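Local structure of SnoaL-like domain-containing protein (Silicibacter pomeroyi, 3FLJ) at residues A65-H70 / D135-R140; A25-V30 / G115-F120. The protein is of unknown function but adopts the cystatin-like fold of the SnoaL-like family, in which helices pack against a strongly curved sheet and commonly enclose a pocket. One frame throughout, in Å; residues are numbered along the deposited sequence.

Contact 1. Residues A65-H70 / D135-R140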
ATOM      1  N   ALA A  65     -11.745  15.461   5.358  1.00 44.35           N
ATOM      2  CA  ALA A  65     -11.448  16.387   4.244  1.00 44.16           C
ATOM      3  C   ALA A  65     -10.277  17.331   4.609  1.00 44.33           C
ATOM      4  O   ALA A  65      -9.406  17.579   3.776  1.00 44.78           O
ATOM      5  CB  ALA A  65     -12.703  17.184   3.831  1.00 43.21           C
ATOM      6  N   ALA A  66     -10.276  17.828   5.853  1.00 43.87           N
ATOM      7  CA  ALA A  66      -9.194  18.670   6.400  1.00 43.43           C
ATOM      8  C   ALA A  66      -7.860  17.936   6.456  1.00 42.57           C
ATOM      9  O   ALA A  66      -6.840  18.497   6.060  1.00 43.26           O
ATOM     10  CB  ALA A  66      -9.564  19.217   7.785  1.00 43.69           C
ATOM     11  N   VAL A  67      -7.875  16.686   6.924  1.00 42.31           N
ATOM     12  CA  VAL A  67      -6.668  15.854   6.985  1.00 42.80           C
ATOM     13  C   VAL A  67      -6.136  15.607   5.573  1.00 43.45           C
ATOM     14  O   VAL A  67      -4.950  15.812   5.330  1.00 44.33           O
ATOM     15  CB  VAL A  67      -6.888  14.511   7.775  1.00 43.22           C
ATOM     16  CG1 VAL A  67      -5.641  13.618   7.720  1.00 42.37           C
ATOM     17  CG2 VAL A  67      -7.238  14.812   9.220  1.00 42.26           C
ATOM     18  N   LEU A  68      -7.018  15.216   4.645  1.00 43.06           N
ATOM     19  CA  LEU A  68      -6.624  14.964   3.243  1.00 43.41           C
ATOM     20  C   LEU A  68      -6.070  16.210   2.543  1.00 44.36           C
ATOM     21  O   LEU A  68      -5.133  16.090   1.741  1.00 46.06           O
ATOM     22  CB  LEU A  68      -7.776  14.344   2.436  1.00 44.11           C
ATOM     23  CG  LEU A  68      -8.154  12.905   2.819  1.00 43.56           C
ATOM     24  CD1 LEU A  68      -9.512  12.527   2.200  1.00 45.89           C
ATOM     25  CD2 LEU A  68      -7.057  11.901   2.389  1.00 45.31           C
ATOM     26  N   GLY A  69      -6.650  17.377   2.851  1.00 43.57           N
ATOM     27  CA  GLY A  69      -6.149  18.676   2.382  1.00 44.51           C
ATOM     28  C   GLY A  69      -4.697  18.901   2.803  1.00 44.74           C
ATOM     29  O   GLY A  69      -3.875  19.288   1.968  1.00 44.30           O
ATOM     30  N   HIS A  70      -4.387  18.612   4.078  1.00 45.24           N
ATOM     31  CA  HIS A  70      -3.007  18.704   4.599  1.00 45.18           C
ATOM     32  C   HIS A  70      -2.054  17.695   3.963  1.00 45.12           C
ATOM     33  O   HIS A  70      -0.915  18.051   3.683  1.00 46.12           O
ATOM     34  CB  HIS A  70      -2.950  18.592   6.132  1.00 45.56           C
ATOM     35  CG  HIS A  70      -3.440  19.818   6.837  1.00 43.75           C
ATOM     36  ND1 HIS A  70      -2.806  21.034   6.718  1.00 44.34           N
ATOM     37  CD2 HIS A  70      -4.481  20.015   7.679  1.00 46.46           C
ATOM     38  CE1 HIS A  70      -3.440  21.934   7.452  1.00 44.57           C
ATOM     39  NE2 HIS A  70      -4.462  21.341   8.043  1.00 41.63           N
ATOM     40  N   ASP A 135       6.105  13.549  10.572  1.00 44.08           N
ATOM     41  CA  ASP A 135       6.630  14.792  11.151  1.00 44.49           C
ATOM     42  C   ASP A 135       5.952  16.037  10.554  1.00 43.82           C
ATOM     43  O   ASP A 135       5.517  16.907  11.313  1.00 42.57           O
ATOM     44  CB  ASP A 135       8.157  14.877  11.016  1.00 46.11           C
ATOM     45  CG  ASP A 135       8.900  13.811  11.854  1.00 51.79           C
ATOM     46  OD1 ASP A 135       8.291  13.171  12.752  1.00 53.21           O
ATOM     47  OD2 ASP A 135      10.115  13.627  11.602  1.00 55.20           O
ATOM     48  N   ALA A 136       5.823  16.082   9.220  1.00 42.74           N
ATOM     49  CA  ALA A 136       5.140  17.196   8.524  1.00 42.45           C
ATOM     50  C   ALA A 136       3.662  17.330   8.932  1.00 42.11           C
ATOM     51  O   ALA A 136       3.182  18.449   9.150  1.00 41.98           O
ATOM     52  CB  ALA A 136       5.270  17.072   7.000  1.00 41.42           C
HETATM   53  N   MSE A 137       2.974  16.194   9.065  1.00 42.10           N
HETATM   54  CA  MSE A 137       1.547  16.155   9.463  1.00 42.64           C
HETATM   55  C   MSE A 137       1.325  16.528  10.928  1.00 42.81           C
HETATM   56  O   MSE A 137       0.325  17.188  11.232  1.00 43.71           O
HETATM   57  CB  MSE A 137       0.891  14.799   9.129  1.00 42.51           C
HETATM   58  CG  MSE A 137       0.714  14.528   7.629  1.00 42.37           C
HETATM   59 SE   MSE A 137      -0.479  15.799   6.760  0.75 39.23          SE
HETATM   60  CE  MSE A 137      -2.145  15.271   7.730  1.00 42.65           C
ATOM     61  N   ASN A 138       2.223  16.103  11.826  1.00 42.63           N
ATOM     62  CA  ASN A 138       2.168  16.534  13.236  1.00 42.42           C
ATOM     63  C   ASN A 138       2.209  18.072  13.321  1.00 42.18           C
ATOM     64  O   ASN A 138       1.395  18.662  14.024  1.00 42.18           O
ATOM     65  CB  ASN A 138       3.319  15.968  14.079  1.00 42.63           C
ATOM     66  CG  ASN A 138       3.218  14.474  14.327  1.00 47.19           C
ATOM     67  OD1 ASN A 138       2.160  13.840  14.164  1.00 47.77           O
ATOM     68  ND2 ASN A 138       4.355  13.887  14.712  1.00 47.53           N
ATOM     69  N   ALA A 139       3.132  18.689  12.572  1.00 41.44           N
ATOM     70  CA  ALA A 139       3.274  20.152  12.527  1.00 41.48           C
ATOM     71  C   ALA A 139       2.015  20.872  11.990  1.00 40.34           C
ATOM     72  O   ALA A 139       1.539  21.831  12.602  1.00 39.53           O
ATOM     73  CB  ALA A 139       4.520  20.551  11.714  1.00 40.97           C
ATOM     74  N   ARG A 140       1.478  20.381  10.875  1.00 40.33           N
ATOM     75  CA  ARG A 140       0.263  20.958  10.245  1.00 41.17           C
ATOM     76  C   ARG A 140      -1.007  20.857  11.088  1.00 40.79           C
ATOM     77  O   ARG A 140      -1.732  21.847  11.237  1.00 39.78           O
ATOM     78  CB  ARG A 140      -0.004  20.317   8.885  1.00 41.46           C
ATOM     79  CG  ARG A 140       0.987  20.740   7.856  1.00 43.41           C
ATOM     80  CD  ARG A 140       0.743  20.045   6.560  1.00 49.96           C
ATOM     81  NE  ARG A 140       1.408  20.751   5.466  1.00 56.72           N
ATOM     82  CZ  ARG A 140       0.949  21.845   4.831  1.00 57.87           C
ATOM     83  NH1 ARG A 140      -0.212  22.434   5.167  1.00 56.60           N
ATOM     84  NH2 ARG A 140       1.683  22.382   3.847  1.00 57.96           N
TER

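Contact 2. Residues A25-V30 / G115-F120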
ATOM      1  N   ALA A  25     -13.128   8.270 -10.614  1.00 44.94           N
ATOM      2  CA  ALA A  25     -12.668   9.234 -11.644  1.00 46.38           C
ATOM      3  C   ALA A  25     -12.520  10.658 -11.053  1.00 47.21           C
ATOM      4  O   ALA A  25     -11.471  11.291 -11.236  1.00 46.77           O
ATOM      5  CB  ALA A  25     -13.626   9.254 -12.854  1.00 45.42           C
ATOM      6  N   ARG A  26     -13.556  11.109 -10.324  1.00 48.56           N
ATOM      7  CA  ARG A  26     -13.558  12.446  -9.697  0.50 49.08           C
ATOM      8  C   ARG A  26     -12.460  12.595  -8.624  1.00 49.13           C
ATOM      9  O   ARG A  26     -11.816  13.644  -8.531  1.00 48.52           O
ATOM     10  CB  ARG A  26     -14.958  12.789  -9.140  0.50 49.11           C
ATOM     11  CG  ARG A  26     -15.143  14.198  -8.525  0.50 49.05           C
ATOM     12  CD  ARG A  26     -14.668  15.348  -9.426  0.50 49.63           C
ATOM     13  NE  ARG A  26     -14.942  16.653  -8.819  0.50 49.76           N
ATOM     14  CZ  ARG A  26     -14.402  17.825  -9.187  0.50 51.19           C
ATOM     15  NH1 ARG A  26     -13.521  17.934 -10.197  0.50 51.59           N
ATOM     16  NH2 ARG A  26     -14.751  18.931  -8.518  0.50 51.94           N
HETATM   17  N   MSE A  27     -12.254  11.550  -7.834  1.00 49.86           N
HETATM   18  CA  MSE A  27     -11.226  11.508  -6.784  1.00 52.89           C
HETATM   19  C   MSE A  27      -9.793  11.758  -7.298  1.00 54.54           C
HETATM   20  O   MSE A  27      -9.014  12.420  -6.610  1.00 54.78           O
HETATM   21  CB  MSE A  27     -11.313  10.139  -6.096  1.00 51.94           C
HETATM   22  CG  MSE A  27     -10.378   9.835  -5.029  1.00 57.00           C
HETATM   23 SE   MSE A  27     -10.648   7.994  -4.602  0.75 50.57          SE
HETATM   24  CE  MSE A  27      -9.212   8.044  -3.439  1.00 49.05           C
ATOM     25  N   GLN A  28      -9.467  11.221  -8.481  1.00 56.93           N
ATOM     26  CA  GLN A  28      -8.121  11.361  -9.080  1.00 59.30           C
ATOM     27  C   GLN A  28      -7.760  12.818  -9.321  1.00 64.09           C
ATOM     28  O   GLN A  28      -6.707  13.281  -8.874  1.00 65.89           O
ATOM     29  CB  GLN A  28      -8.004  10.593 -10.391  1.00 59.78           C
ATOM     30  CG  GLN A  28      -8.014   9.101 -10.212  1.00 60.54           C
ATOM     31  CD  GLN A  28      -8.105   8.369 -11.535  1.00 60.28           C
ATOM     32  OE1 GLN A  28      -9.065   7.638 -11.782  1.00 65.26           O
ATOM     33  NE2 GLN A  28      -7.131   8.596 -12.409  1.00 55.71           N
ATOM     34  N   GLU A  29      -8.659  13.514 -10.007  1.00 67.90           N
ATOM     35  CA  GLU A  29      -8.501  14.951 -10.283  1.00 72.33           C
ATOM     36  C   GLU A  29      -8.510  15.903  -9.057  1.00 73.32           C
ATOM     37  O   GLU A  29      -7.889  16.965  -9.138  1.00 74.82           O
ATOM     38  CB  GLU A  29      -9.474  15.422 -11.402  1.00 72.92           C
ATOM     39  CG  GLU A  29     -11.009  15.161 -11.236  1.00 75.01           C
ATOM     40  CD  GLU A  29     -11.836  15.344 -12.529  1.00 74.47           C
ATOM     41  OE1 GLU A  29     -11.265  15.496 -13.636  1.00 81.33           O
ATOM     42  OE2 GLU A  29     -13.087  15.301 -12.438  1.00 78.29           O
ATOM     43  N   VAL A  30      -9.114  15.483  -7.934  1.00 73.21           N
ATOM     44  CA  VAL A  30      -9.302  16.307  -6.714  1.00 73.48           C
ATOM     45  C   VAL A  30      -8.320  16.029  -5.554  1.00 74.13           C
ATOM     46  O   VAL A  30      -7.848  16.985  -4.922  1.00 73.37           O
ATOM     47  CB  VAL A  30     -10.784  16.155  -6.212  1.00 72.62           C
ATOM     48  CG1 VAL A  30     -11.014  16.783  -4.853  1.00 73.71           C
ATOM     49  CG2 VAL A  30     -11.735  16.752  -7.224  1.00 71.89           C
ATOM     50  N   GLY A 115     -22.355   5.411  -3.501  1.00 44.70           N
ATOM     51  CA  GLY A 115     -21.189   5.751  -4.312  1.00 45.12           C
ATOM     52  C   GLY A 115     -20.154   6.663  -3.668  1.00 44.28           C
ATOM     53  O   GLY A 115     -19.202   7.012  -4.334  1.00 43.90           O
ATOM     54  N   LEU A 116     -20.336   7.036  -2.396  1.00 44.24           N
ATOM     55  CA  LEU A 116     -19.406   7.907  -1.662  1.00 44.47           C
ATOM     56  C   LEU A 116     -18.337   7.053  -0.980  1.00 44.68           C
ATOM     57  O   LEU A 116     -18.544   5.853  -0.745  1.00 44.83           O
ATOM     58  CB  LEU A 116     -20.163   8.764  -0.634  1.00 43.56           C
ATOM     59  CG  LEU A 116     -21.248   9.697  -1.193  1.00 44.78           C
ATOM     60  CD1 LEU A 116     -22.015  10.413  -0.077  1.00 43.89           C
ATOM     61  CD2 LEU A 116     -20.686  10.718  -2.181  1.00 48.25           C
ATOM     62  N   ILE A 117     -17.206   7.686  -0.653  1.00 44.47           N
ATOM     63  CA  ILE A 117     -16.078   7.017  -0.010  1.00 44.87           C
ATOM     64  C   ILE A 117     -16.434   6.749   1.460  1.00 45.56           C
ATOM     65  O   ILE A 117     -16.617   7.696   2.229  1.00 45.47           O
ATOM     66  CB  ILE A 117     -14.761   7.850  -0.120  1.00 44.88           C
ATOM     67  CG1 ILE A 117     -14.388   8.065  -1.607  1.00 45.78           C
ATOM     68  CG2 ILE A 117     -13.619   7.158   0.628  1.00 43.99           C
ATOM     69  CD1 ILE A 117     -13.194   8.977  -1.838  1.00 46.03           C
ATOM     70  N   GLN A 118     -16.537   5.461   1.817  1.00 45.96           N
ATOM     71  CA  GLN A 118     -16.877   5.009   3.174  1.00 45.48           C
ATOM     72  C   GLN A 118     -15.607   4.731   3.989  1.00 44.72           C
ATOM     73  O   GLN A 118     -15.551   5.104   5.151  1.00 44.34           O
ATOM     74  CB  GLN A 118     -17.763   3.757   3.124  1.00 45.34           C
ATOM     75  CG  GLN A 118     -18.395   3.345   4.470  1.00 47.44           C
ATOM     76  CD  GLN A 118     -19.360   4.402   5.039  1.00 51.56           C
ATOM     77  OE1 GLN A 118     -20.484   4.564   4.554  1.00 54.20           O
ATOM     78  NE2 GLN A 118     -18.914   5.113   6.079  1.00 51.44           N
ATOM     79  N   ASP A 119     -14.647   4.019   3.394  1.00 44.23           N
ATOM     80  CA  ASP A 119     -13.336   3.713   4.011  1.00 44.86           C
ATOM     81  C   ASP A 119     -12.236   4.138   3.053  1.00 44.30           C
ATOM     82  O   ASP A 119     -12.315   3.828   1.868  1.00 43.60           O
ATOM     83  CB  ASP A 119     -13.184   2.230   4.302  1.00 46.39           C
ATOM     84  CG  ASP A 119     -14.182   1.736   5.314  1.00 49.59           C
ATOM     85  OD1 ASP A 119     -14.047   2.107   6.487  1.00 55.99           O
ATOM     86  OD2 ASP A 119     -15.071   0.961   4.932  1.00 57.88           O
ATOM     87  N   PHE A 120     -11.226   4.824   3.590  1.00 43.94           N
ATOM     88  CA  PHE A 120     -10.086   5.377   2.847  1.00 43.20           C
ATOM     89  C   PHE A 120      -8.867   5.039   3.726  1.00 43.51           C
ATOM     90  O   PHE A 120      -8.641   5.685   4.753  1.00 43.21           O
ATOM     91  CB  PHE A 120     -10.318   6.894   2.700  1.00 43.14           C
ATOM     92  CG  PHE A 120      -9.433   7.603   1.681  1.00 42.77           C
ATOM     93  CD1 PHE A 120      -8.073   7.282   1.477  1.00 43.51           C
ATOM     94  CD2 PHE A 120      -9.958   8.701   0.978  1.00 43.40           C
ATOM     95  CE1 PHE A 120      -7.296   7.988   0.545  1.00 42.50           C
ATOM     96  CE2 PHE A 120      -9.175   9.415   0.042  1.00 43.49           C
ATOM     97  CZ  PHE A 120      -7.838   9.054  -0.164  1.00 46.46           C
TER

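Contact 1. Residues A65-H70 / D135-R140
His-70 and Arg-140 mark the closest backbone approach of helix segments 65-70 and 135-140, their CA atoms 6.9 Å apart. The axes come within 10.8 Å and their directions differ by 127°, a steep crossing on the antiparallel side, so the meeting is confined to a few side chains. The selenomethionine Met-137 is bent about both CB-CG and CG-SE (chi2 -63°, chi3 close to it). This hook carries Met-137 SE to 3.7 Å from His-70 C and sets Met-137 CE between two neighbours, 3.8 Å from His-70 CB and 3.9 Å from Val-67 CG1. One helical turn on, Arg-140 runs extended from CG to NE past the imidazole, with CB 3.6 Å from His-70 ND1. Its NH1 then reaches ND1 in the ring plane, a weak hydrogen bond of 3.3 Å bent to 151° at the hydrogen, while His-70 O sits over one guanidinium face. The other ring nitrogen, NE2, bonds Asp-144 OD2, so both ring nitrogens have a partner, the one at ND1 weak. An alanine in place of His-70 would probably leave Arg-140 NH1 and Asp-144 without this mate and open a gap beside the Arg-140 stem. In the fold, Val-67 also touches Phe-147 of helix 147-150 and Phe-49 of strand 47-50, while Ala-65 and Leu-68 lean on helix 36-40.

Contact 2. Residues A25-V30 / G115-F120
Met-27, a selenomethionine, spans the distance from helix segment 25-30 to Ile-117 and Phe-120 of the strand almost unaided. The nearest CA atoms, those of Met-27 and Ile-117, are 9.5 Å apart, and it is side-chain length that closes the gap. With CG anti to the backbone N (chi1 179°) and every later bond also extended, Met-27 stands straight out from the helix. All the touching across the contact is apolar. Met-27 SE lies 3.9 Å from CD1 of Ile-117, the two side chains crossing at about a right angle. Beyond it the Met-27 methyl CE meets the far end of the Phe-120 ring, 3.7 Å from both CZ and CE2 of that ring, the two side chains coming from opposite directions and the approach to the ring being oblique. Leu-42 and Ile-109 also touch the Met-27 side chain, adding to its apolar surroundings.

Backbone hydrogen bonding probably explains why two residues three apart both face the helix. Gln-118 and Asp-119 together stand opposite Thr-110 of strand 101-111, a classic beta bulge.

The polar side chains of the bulge residues are used away from the helix: Gln-118 bonds Asp-46 and Asn-112, and Asp-119 makes a salt bridge with Arg-48. At the ring, Phe-120 meets Phe-49 edge to face and lies about 4 Å from a bound molecule of unknown identity, consistent with a pocket there.

With three buried apolar side chains, segment 25-30 meets the strand through apolar packing alone, while Thr-23, earlier in the same helix, bonds Gly-115 O. The bulge probably lets Ile-117 and Phe-120 share the helix-facing side while the polar side chains of Gln-118 and Asp-119 are turned to other partners.

How the contacts relate
The two contacts lie on opposite sides of the chain's centre, about 18 Å between their own centres. Along the sequence their segments alternate: 25-30, 65-70, 115-120, 135-140. Contact 1 joins two helices, whereas contact 2 sets a helix on the sheet, and strand 117-125 leads directly into helix 127-143, linking the later segment of each. They also touch, with Leu-68 CD1 3.8 Å from Phe-120 CE2, and Phe-49 of strand 47-50 meets both Leu-68 and Phe-120. Helix 61-74 therefore works two ways, toward the sheet interior and toward helix 127-143, so it bridges the two contacts, joining early and late parts of the cystatin-like fold.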